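Local coordinates for hypothetical conserved protein TTC0263 (Thermus thermophilus, PDB 2PL2) that is of unknown function but belongs to the tetratricopeptide repeat family, whose stacked antiparallel helices commonly serve as scaffolds for protein-protein contacts, at residues Arg47-Leu52 with Asn56-Asn61; Ala41-Ala46 with Pro70-Gly75. All blocks are in the same frame, centred on the assembly; numbering follows the deposited sequence.

Following the chain from its N terminus, helix 39-51 enters both contacts: residues 41-46 open interaction 2 and residues 47-52 then open interaction 1. The first loop to close is the short one, when 56-61 folds back on 47-52 after a tight turn and makes helices 39-51 and 55-68 an antiparallel pair. The chain then runs on through helix 55-68, and interaction 2 closes the longer loop at 70-75, bringing the entry to helix 73-88 against helix 39-51. The shorter loop therefore lies wholly within the longer one. The two sites, with centres about 11 Å apart, touch directly where Asn61 packs on Leu42, Leu45 and Ala46.

Interaction 1 of 2, residues Arg47-Leu52 with Asn56-Asn61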
ATOM      1  N   ARG A  47      -8.448  10.468   0.517  1.00 30.17           N
ATOM      2  CA  ARG A  47      -7.647   9.666   1.437  1.00 30.50           C
ATOM      3  C   ARG A  47      -7.682   8.211   1.005  1.00 29.52           C
ATOM      4  O   ARG A  47      -6.655   7.530   0.979  1.00 28.43           O
ATOM      5  CB  ARG A  47      -8.163   9.788   2.870  1.00 31.71           C
ATOM      6  CG  ARG A  47      -7.662  11.009   3.618  1.00 36.04           C
ATOM      7  CD  ARG A  47      -7.966  10.894   5.101  1.00 39.14           C
ATOM      8  NE  ARG A  47      -7.007  10.057   5.824  1.00 41.91           N
ATOM      9  CZ  ARG A  47      -7.141   9.698   7.099  1.00 42.20           C
ATOM     10  NH1 ARG A  47      -8.199  10.102   7.791  1.00 41.57           N
ATOM     11  NH2 ARG A  47      -6.221   8.939   7.687  1.00 41.74           N
ATOM     12  N   THR A  48      -8.871   7.743   0.658  1.00 29.09           N
ATOM     13  CA  THR A  48      -9.040   6.372   0.214  1.00 30.69           C
ATOM     14  C   THR A  48      -8.314   6.121  -1.118  1.00 33.20           C
ATOM     15  O   THR A  48      -7.784   5.033  -1.341  1.00 35.51           O
ATOM     16  CB  THR A  48     -10.520   6.045   0.065  1.00 29.21           C
ATOM     17  OG1 THR A  48     -11.214   6.457   1.251  1.00 25.16           O
ATOM     18  CG2 THR A  48     -10.711   4.546  -0.139  1.00 30.23           C
ATOM     19  N   GLN A  49      -8.278   7.130  -1.986  1.00 32.84           N
ATOM     20  CA  GLN A  49      -7.604   7.009  -3.273  1.00 32.23           C
ATOM     21  C   GLN A  49      -6.096   6.855  -3.095  1.00 34.72           C
ATOM     22  O   GLN A  49      -5.449   6.106  -3.825  1.00 34.72           O
ATOM     23  CB  GLN A  49      -7.903   8.236  -4.144  1.00 32.49           C
ATOM     24  CG  GLN A  49      -9.381   8.383  -4.517  1.00 31.63           C
ATOM     25  CD  GLN A  49      -9.661   9.599  -5.372  1.00 32.12           C
ATOM     26  OE1 GLN A  49      -9.252  10.709  -5.034  1.00 33.28           O
ATOM     27  NE2 GLN A  49     -10.373   9.402  -6.479  1.00 31.50           N
ATOM     28  N   LEU A  50      -5.531   7.572  -2.127  1.00 36.56           N
ATOM     29  CA  LEU A  50      -4.095   7.482  -1.866  1.00 36.94           C
ATOM     30  C   LEU A  50      -3.778   6.045  -1.442  1.00 38.16           C
ATOM     31  O   LEU A  50      -2.800   5.459  -1.897  1.00 37.99           O
ATOM     32  CB  LEU A  50      -3.688   8.463  -0.758  1.00 36.36           C
ATOM     33  CG  LEU A  50      -3.625   9.967  -1.063  1.00 36.31           C
ATOM     34  CD1 LEU A  50      -3.692  10.756   0.235  1.00 35.63           C
ATOM     35  CD2 LEU A  50      -2.346  10.294  -1.827  1.00 36.20           C
ATOM     36  N   LYS A  51      -4.621   5.487  -0.574  1.00 38.10           N
ATOM     37  CA  LYS A  51      -4.453   4.121  -0.087  1.00 36.95           C
ATOM     38  C   LYS A  51      -4.555   3.127  -1.238  1.00 35.86           C
ATOM     39  O   LYS A  51      -3.816   2.152  -1.288  1.00 36.16           O
ATOM     40  CB  LYS A  51      -5.514   3.795   0.977  1.00 37.26           C
ATOM     41  CG  LYS A  51      -5.278   4.468   2.313  1.00 35.94           C
ATOM     42  CD  LYS A  51      -3.998   3.944   2.972  1.00 34.31           C
ATOM     43  CE  LYS A  51      -3.482   4.882   4.068  1.00 37.39           C
ATOM     44  NZ  LYS A  51      -4.480   5.163   5.146  1.00 38.38           N
ATOM     45  N   LEU A  52      -5.469   3.381  -2.171  1.00 35.28           N
ATOM     46  CA  LEU A  52      -5.645   2.497  -3.321  1.00 33.73           C
ATOM     47  C   LEU A  52      -4.676   2.835  -4.458  1.00 34.08           C
ATOM     48  O   LEU A  52      -4.900   2.467  -5.606  1.00 35.76           O
ATOM     49  CB  LEU A  52      -7.095   2.562  -3.823  1.00 29.64           C
ATOM     50  CG  LEU A  52      -8.180   2.133  -2.829  1.00 28.78           C
ATOM     51  CD1 LEU A  52      -9.560   2.184  -3.488  1.00 24.91           C
ATOM     52  CD2 LEU A  52      -7.873   0.723  -2.325  1.00 28.57           C
ATOM     53  N   ASN A  56      -2.932  10.728  -8.853  1.00 36.38           N
ATOM     54  CA  ASN A  56      -3.483  11.862  -9.581  1.00 38.07           C
ATOM     55  C   ASN A  56      -4.885  12.279  -9.145  1.00 37.62           C
ATOM     56  O   ASN A  56      -5.130  13.451  -8.868  1.00 37.67           O
ATOM     57  CB  ASN A  56      -3.436  11.580 -11.083  1.00 39.93           C
ATOM     58  CG  ASN A  56      -2.021  11.324 -11.573  1.00 42.90           C
ATOM     59  OD1 ASN A  56      -1.113  12.128 -11.336  1.00 44.15           O
ATOM     60  ND2 ASN A  56      -1.825  10.203 -12.256  1.00 44.67           N
ATOM     61  N   PRO A  57      -5.824  11.329  -9.075  1.00 37.44           N
ATOM     62  CA  PRO A  57      -7.191  11.663  -8.659  1.00 37.15           C
ATOM     63  C   PRO A  57      -7.276  12.295  -7.259  1.00 37.14           C
ATOM     64  O   PRO A  57      -8.162  13.115  -6.985  1.00 35.79           O
ATOM     65  CB  PRO A  57      -7.902  10.314  -8.731  1.00 37.03           C
ATOM     66  CG  PRO A  57      -7.220   9.648  -9.887  1.00 37.79           C
ATOM     67  CD  PRO A  57      -5.761   9.957  -9.615  1.00 38.68           C
ATOM     68  N   ALA A  58      -6.354  11.901  -6.381  1.00 36.28           N
ATOM     69  CA  ALA A  58      -6.317  12.408  -5.016  1.00 35.68           C
ATOM     70  C   ALA A  58      -5.635  13.759  -4.975  1.00 35.29           C
ATOM     71  O   ALA A  58      -5.951  14.597  -4.131  1.00 34.88           O
ATOM     72  CB  ALA A  58      -5.588  11.430  -4.109  1.00 35.51           C
ATOM     73  N   LEU A  59      -4.682  13.959  -5.877  1.00 34.72           N
ATOM     74  CA  LEU A  59      -3.969  15.223  -5.963  1.00 35.21           C
ATOM     75  C   LEU A  59      -4.962  16.267  -6.476  1.00 35.52           C
ATOM     76  O   LEU A  59      -4.946  17.419  -6.051  1.00 36.28           O
ATOM     77  CB  LEU A  59      -2.797  15.104  -6.940  1.00 35.44           C
ATOM     78  CG  LEU A  59      -2.006  16.380  -7.266  1.00 36.89           C
ATOM     79  CD1 LEU A  59      -1.094  16.745  -6.098  1.00 34.79           C
ATOM     80  CD2 LEU A  59      -1.170  16.156  -8.525  1.00 37.13           C
ATOM     81  N   GLU A  60      -5.836  15.843  -7.383  1.00 35.27           N
ATOM     82  CA  GLU A  60      -6.832  16.726  -7.971  1.00 34.56           C
ATOM     83  C   GLU A  60      -7.942  17.084  -6.987  1.00 34.92           C
ATOM     84  O   GLU A  60      -8.490  18.188  -7.042  1.00 34.42           O
ATOM     85  CB  GLU A  60      -7.422  16.074  -9.225  1.00 35.12           C
ATOM     86  CG  GLU A  60      -8.164  17.038 -10.135  1.00 37.81           C
ATOM     87  CD  GLU A  60      -7.375  18.318 -10.398  1.00 39.03           C
ATOM     88  OE1 GLU A  60      -6.225  18.237 -10.894  1.00 33.99           O
ATOM     89  OE2 GLU A  60      -7.915  19.410 -10.098  1.00 38.72           O
ATOM     90  N   ASN A  61      -8.272  16.152  -6.095  1.00 34.26           N
ATOM     91  CA  ASN A  61      -9.306  16.385  -5.085  1.00 33.66           C
ATOM     92  C   ASN A  61      -8.766  17.267  -3.961  1.00 32.28           C
ATOM     93  O   ASN A  61      -9.505  18.038  -3.352  1.00 33.72           O
ATOM     94  CB  ASN A  61      -9.808  15.058  -4.510  1.00 34.83           C
ATOM     95  CG  ASN A  61     -10.913  14.439  -5.350  1.00 37.02           C
ATOM     96  OD1 ASN A  61     -11.151  13.232  -5.291  1.00 38.99           O
ATOM     97  ND2 ASN A  61     -11.603  15.266  -6.123  1.00 36.52           N
TER
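Gln49 reaches from helix 39-51 to helix 55-68 and lays its amide end over the start of the partner helix, its CD standing 3.9 Å from Pro57 CB. The chain is fully extended beyond CG (chi2 180°), which carries the amide past Ala58, close to the backbone carbonyl of Pro57 and the side-chain amide of Asn61. The Gln49 and Asn61 side chains cross at about a right angle, yet their amide planes are turned only 17° from each other. Nearer the backbone the contact is apolar. Gln49 CB lies 3.9 Å from Ala58 CB, and the same methyl meets Leu50 CG at 3.9 Å from another direction, so the Ala58 methyl touches two successive residues, Gln49 and Leu50. Its small side chain allows a close approach, with the CA atoms of Gln49 and Ala58 5.8 Å apart. The local axes run at 157°, as expected for the helical hairpin of a tetratricopeptide repeat. Behind the pair, Thr48 rests on Phe28 of helix 21-32, while Leu50 and Leu59 both lean on helix 73-88, through Ala82 and Leu79 among others, so that the hairpin is packed between the preceding and following helices.

Interaction 2 of 2, residues Ala41-Ala46 with Pro70-Gly75; sequences ALYWLA and PRYLGG
Tyr72 OH sits against the CB and the adjoining ring carbons of Tyr43, 3.6 Å from Tyr43 CB and equally far from Tyr43 CD2, in a contact of van der Waals character. The rings of Tyr43 and Tyr72 form an offset edge-to-face pair: the edge of Tyr72 turns toward the face of Tyr43, with centroids 5.9 Å apart and planes at 83°. Tyr43 CB approaches that edge near the ring plane, 3.7 Å from Tyr72 CE2. The first torsion of Tyr72 (chi1 -175°) sets CG opposite the backbone N and sends the phenol out to helix 39-51. In tetratricopeptide repeat arrays, a helix commonly packs against the second helix after it in the chain, and here the entry to helix 73-88 docks on helix 39-51 in that way. Gly74, which has no side chain, brings its CA within 3.5 Å of Tyr43 CD1, while its N lies above one face of Tyr72, toward the rim. Tyr43 also touches Leu65 of helix 55-68 and Val78 of helix 73-88. Beside it in its own helix, Trp44 presents a ring face to Tyr43 CE2 and extends the aromatic cluster to Tyr16, edge-to-face, and to Phe28.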
ATOM      1  N   ALA A  41     -16.604  14.584   2.170  1.00 33.64           N
ATOM      2  CA  ALA A  41     -16.643  13.365   1.366  1.00 32.25           C
ATOM      3  C   ALA A  41     -15.423  13.321   0.438  1.00 31.61           C
ATOM      4  O   ALA A  41     -14.768  12.275   0.333  1.00 31.96           O
ATOM      5  CB  ALA A  41     -17.938  13.296   0.558  1.00 31.03           C
ATOM      6  N   LEU A  42     -15.113  14.454  -0.204  1.00 30.18           N
ATOM      7  CA  LEU A  42     -13.968  14.575  -1.122  1.00 29.46           C
ATOM      8  C   LEU A  42     -12.667  14.299  -0.395  1.00 28.92           C
ATOM      9  O   LEU A  42     -11.718  13.751  -0.955  1.00 26.60           O
ATOM     10  CB  LEU A  42     -13.877  15.988  -1.712  1.00 30.30           C
ATOM     11  CG  LEU A  42     -14.766  16.469  -2.855  1.00 34.55           C
ATOM     12  CD1 LEU A  42     -14.498  17.959  -3.107  1.00 34.39           C
ATOM     13  CD2 LEU A  42     -14.475  15.663  -4.113  1.00 34.18           C
ATOM     14  N   TYR A  43     -12.617  14.744   0.853  1.00 29.52           N
ATOM     15  CA  TYR A  43     -11.444  14.539   1.688  1.00 29.79           C
ATOM     16  C   TYR A  43     -11.254  13.035   1.899  1.00 27.47           C
ATOM     17  O   TYR A  43     -10.187  12.490   1.612  1.00 24.29           O
ATOM     18  CB  TYR A  43     -11.626  15.225   3.049  1.00 30.53           C
ATOM     19  CG  TYR A  43     -10.724  14.663   4.136  1.00 31.89           C
ATOM     20  CD1 TYR A  43      -9.356  14.925   4.144  1.00 32.49           C
ATOM     21  CD2 TYR A  43     -11.249  13.862   5.149  1.00 31.60           C
ATOM     22  CE1 TYR A  43      -8.529  14.405   5.142  1.00 34.16           C
ATOM     23  CE2 TYR A  43     -10.437  13.333   6.141  1.00 32.64           C
ATOM     24  CZ  TYR A  43      -9.078  13.609   6.138  1.00 33.52           C
ATOM     25  OH  TYR A  43      -8.281  13.081   7.135  1.00 32.15           O
ATOM     26  N   TRP A  44     -12.298  12.375   2.398  1.00 26.81           N
ATOM     27  CA  TRP A  44     -12.227  10.943   2.655  1.00 28.88           C
ATOM     28  C   TRP A  44     -11.999  10.167   1.368  1.00 30.79           C
ATOM     29  O   TRP A  44     -11.216   9.215   1.344  1.00 31.35           O
ATOM     30  CB  TRP A  44     -13.492  10.463   3.352  1.00 28.19           C
ATOM     31  CG  TRP A  44     -13.480  10.770   4.807  1.00 31.46           C
ATOM     32  CD1 TRP A  44     -14.279  11.656   5.472  1.00 31.41           C
ATOM     33  CD2 TRP A  44     -12.586  10.223   5.787  1.00 31.49           C
ATOM     34  NE1 TRP A  44     -13.936  11.695   6.806  1.00 31.49           N
ATOM     35  CE2 TRP A  44     -12.902  10.829   7.023  1.00 31.74           C
ATOM     36  CE3 TRP A  44     -11.552   9.286   5.735  1.00 30.46           C
ATOM     37  CZ2 TRP A  44     -12.211  10.521   8.199  1.00 31.73           C
ATOM     38  CZ3 TRP A  44     -10.865   8.984   6.908  1.00 31.53           C
ATOM     39  CH2 TRP A  44     -11.196   9.600   8.120  1.00 30.86           C
ATOM     40  N   LEU A  45     -12.678  10.583   0.304  1.00 30.87           N
ATOM     41  CA  LEU A  45     -12.525   9.953  -0.997  1.00 31.27           C
ATOM     42  C   LEU A  45     -11.057  10.005  -1.388  1.00 31.22           C
ATOM     43  O   LEU A  45     -10.465   8.994  -1.762  1.00 31.85           O
ATOM     44  CB  LEU A  45     -13.350  10.694  -2.052  1.00 33.28           C
ATOM     45  CG  LEU A  45     -13.083  10.241  -3.491  1.00 34.87           C
ATOM     46  CD1 LEU A  45     -13.660   8.853  -3.706  1.00 34.29           C
ATOM     47  CD2 LEU A  45     -13.698  11.234  -4.468  1.00 34.67           C
ATOM     48  N   ALA A  46     -10.476  11.195  -1.310  1.00 30.97           N
ATOM     49  CA  ALA A  46      -9.079  11.388  -1.651  1.00 30.08           C
ATOM     50  C   ALA A  46      -8.174  10.512  -0.785  1.00 29.18           C
ATOM     51  O   ALA A  46      -7.234   9.903  -1.287  1.00 27.67           O
ATOM     52  CB  ALA A  46      -8.699  12.859  -1.488  1.00 29.18           C
ATOM     53  N   PRO A  70     -10.242  26.683   1.646  1.00 29.97           N
ATOM     54  CA  PRO A  70      -8.899  26.933   2.179  1.00 31.10           C
ATOM     55  C   PRO A  70      -8.797  26.908   3.713  1.00 33.80           C
ATOM     56  O   PRO A  70      -7.696  26.941   4.269  1.00 34.48           O
ATOM     57  CB  PRO A  70      -8.564  28.304   1.604  1.00 29.16           C
ATOM     58  CG  PRO A  70      -9.891  28.992   1.634  1.00 27.56           C
ATOM     59  CD  PRO A  70     -10.830  27.930   1.110  1.00 29.07           C
ATOM     60  N   ARG A  71      -9.942  26.869   4.387  1.00 34.14           N
ATOM     61  CA  ARG A  71      -9.975  26.852   5.843  1.00 36.40           C
ATOM     62  C   ARG A  71     -10.048  25.435   6.394  1.00 36.28           C
ATOM     63  O   ARG A  71      -9.872  25.216   7.598  1.00 35.77           O
ATOM     64  CB  ARG A  71     -11.166  27.669   6.352  1.00 38.90           C
ATOM     65  CG  ARG A  71     -10.914  29.166   6.337  1.00 43.71           C
ATOM     66  CD  ARG A  71     -12.164  29.954   6.681  1.00 48.87           C
ATOM     67  NE  ARG A  71     -11.837  31.321   7.070  1.00 52.90           N
ATOM     68  CZ  ARG A  71     -11.335  31.649   8.256  1.00 54.34           C
ATOM     69  NH1 ARG A  71     -11.116  30.704   9.165  1.00 54.38           N
ATOM     70  NH2 ARG A  71     -11.035  32.914   8.526  1.00 55.54           N
ATOM     71  N   TYR A  72     -10.309  24.479   5.505  1.00 35.11           N
ATOM     72  CA  TYR A  72     -10.400  23.069   5.866  1.00 34.05           C
ATOM     73  C   TYR A  72      -9.012  22.428   5.772  1.00 33.60           C
ATOM     74  O   TYR A  72      -8.363  22.484   4.719  1.00 34.10           O
ATOM     75  CB  TYR A  72     -11.371  22.371   4.921  1.00 33.69           C
ATOM     76  CG  TYR A  72     -11.656  20.925   5.245  1.00 33.51           C
ATOM     77  CD1 TYR A  72     -12.153  20.559   6.492  1.00 33.19           C
ATOM     78  CD2 TYR A  72     -11.520  19.931   4.269  1.00 32.12           C
ATOM     79  CE1 TYR A  72     -12.521  19.236   6.761  1.00 35.25           C
ATOM     80  CE2 TYR A  72     -11.884  18.614   4.522  1.00 32.84           C
ATOM     81  CZ  TYR A  72     -12.388  18.277   5.770  1.00 34.34           C
ATOM     82  OH  TYR A  72     -12.796  16.992   6.015  1.00 34.64           O
ATOM     83  N   LEU A  73      -8.560  21.827   6.872  1.00 32.69           N
ATOM     84  CA  LEU A  73      -7.246  21.189   6.922  1.00 31.74           C
ATOM     85  C   LEU A  73      -7.140  19.995   5.988  1.00 29.91           C
ATOM     86  O   LEU A  73      -6.063  19.693   5.487  1.00 29.53           O
ATOM     87  CB  LEU A  73      -6.931  20.739   8.348  1.00 34.53           C
ATOM     88  CG  LEU A  73      -6.590  21.841   9.345  1.00 35.83           C
ATOM     89  CD1 LEU A  73      -6.352  21.221  10.707  1.00 37.21           C
ATOM     90  CD2 LEU A  73      -5.352  22.605   8.868  1.00 36.62           C
ATOM     91  N   GLY A  74      -8.260  19.312   5.775  1.00 29.07           N
ATOM     92  CA  GLY A  74      -8.282  18.150   4.897  1.00 29.17           C
ATOM     93  C   GLY A  74      -7.559  18.335   3.582  1.00 28.97           C
ATOM     94  O   GLY A  74      -6.726  17.512   3.208  1.00 29.77           O
ATOM     95  N   GLY A  75      -7.869  19.426   2.886  1.00 30.24           N
ATOM     96  CA  GLY A  75      -7.242  19.712   1.607  1.00 29.16           C
ATOM     97  C   GLY A  75      -5.727  19.677   1.627  1.00 29.64           C
ATOM     98  O   GLY A  75      -5.095  19.047   0.768  1.00 30.16           O
TER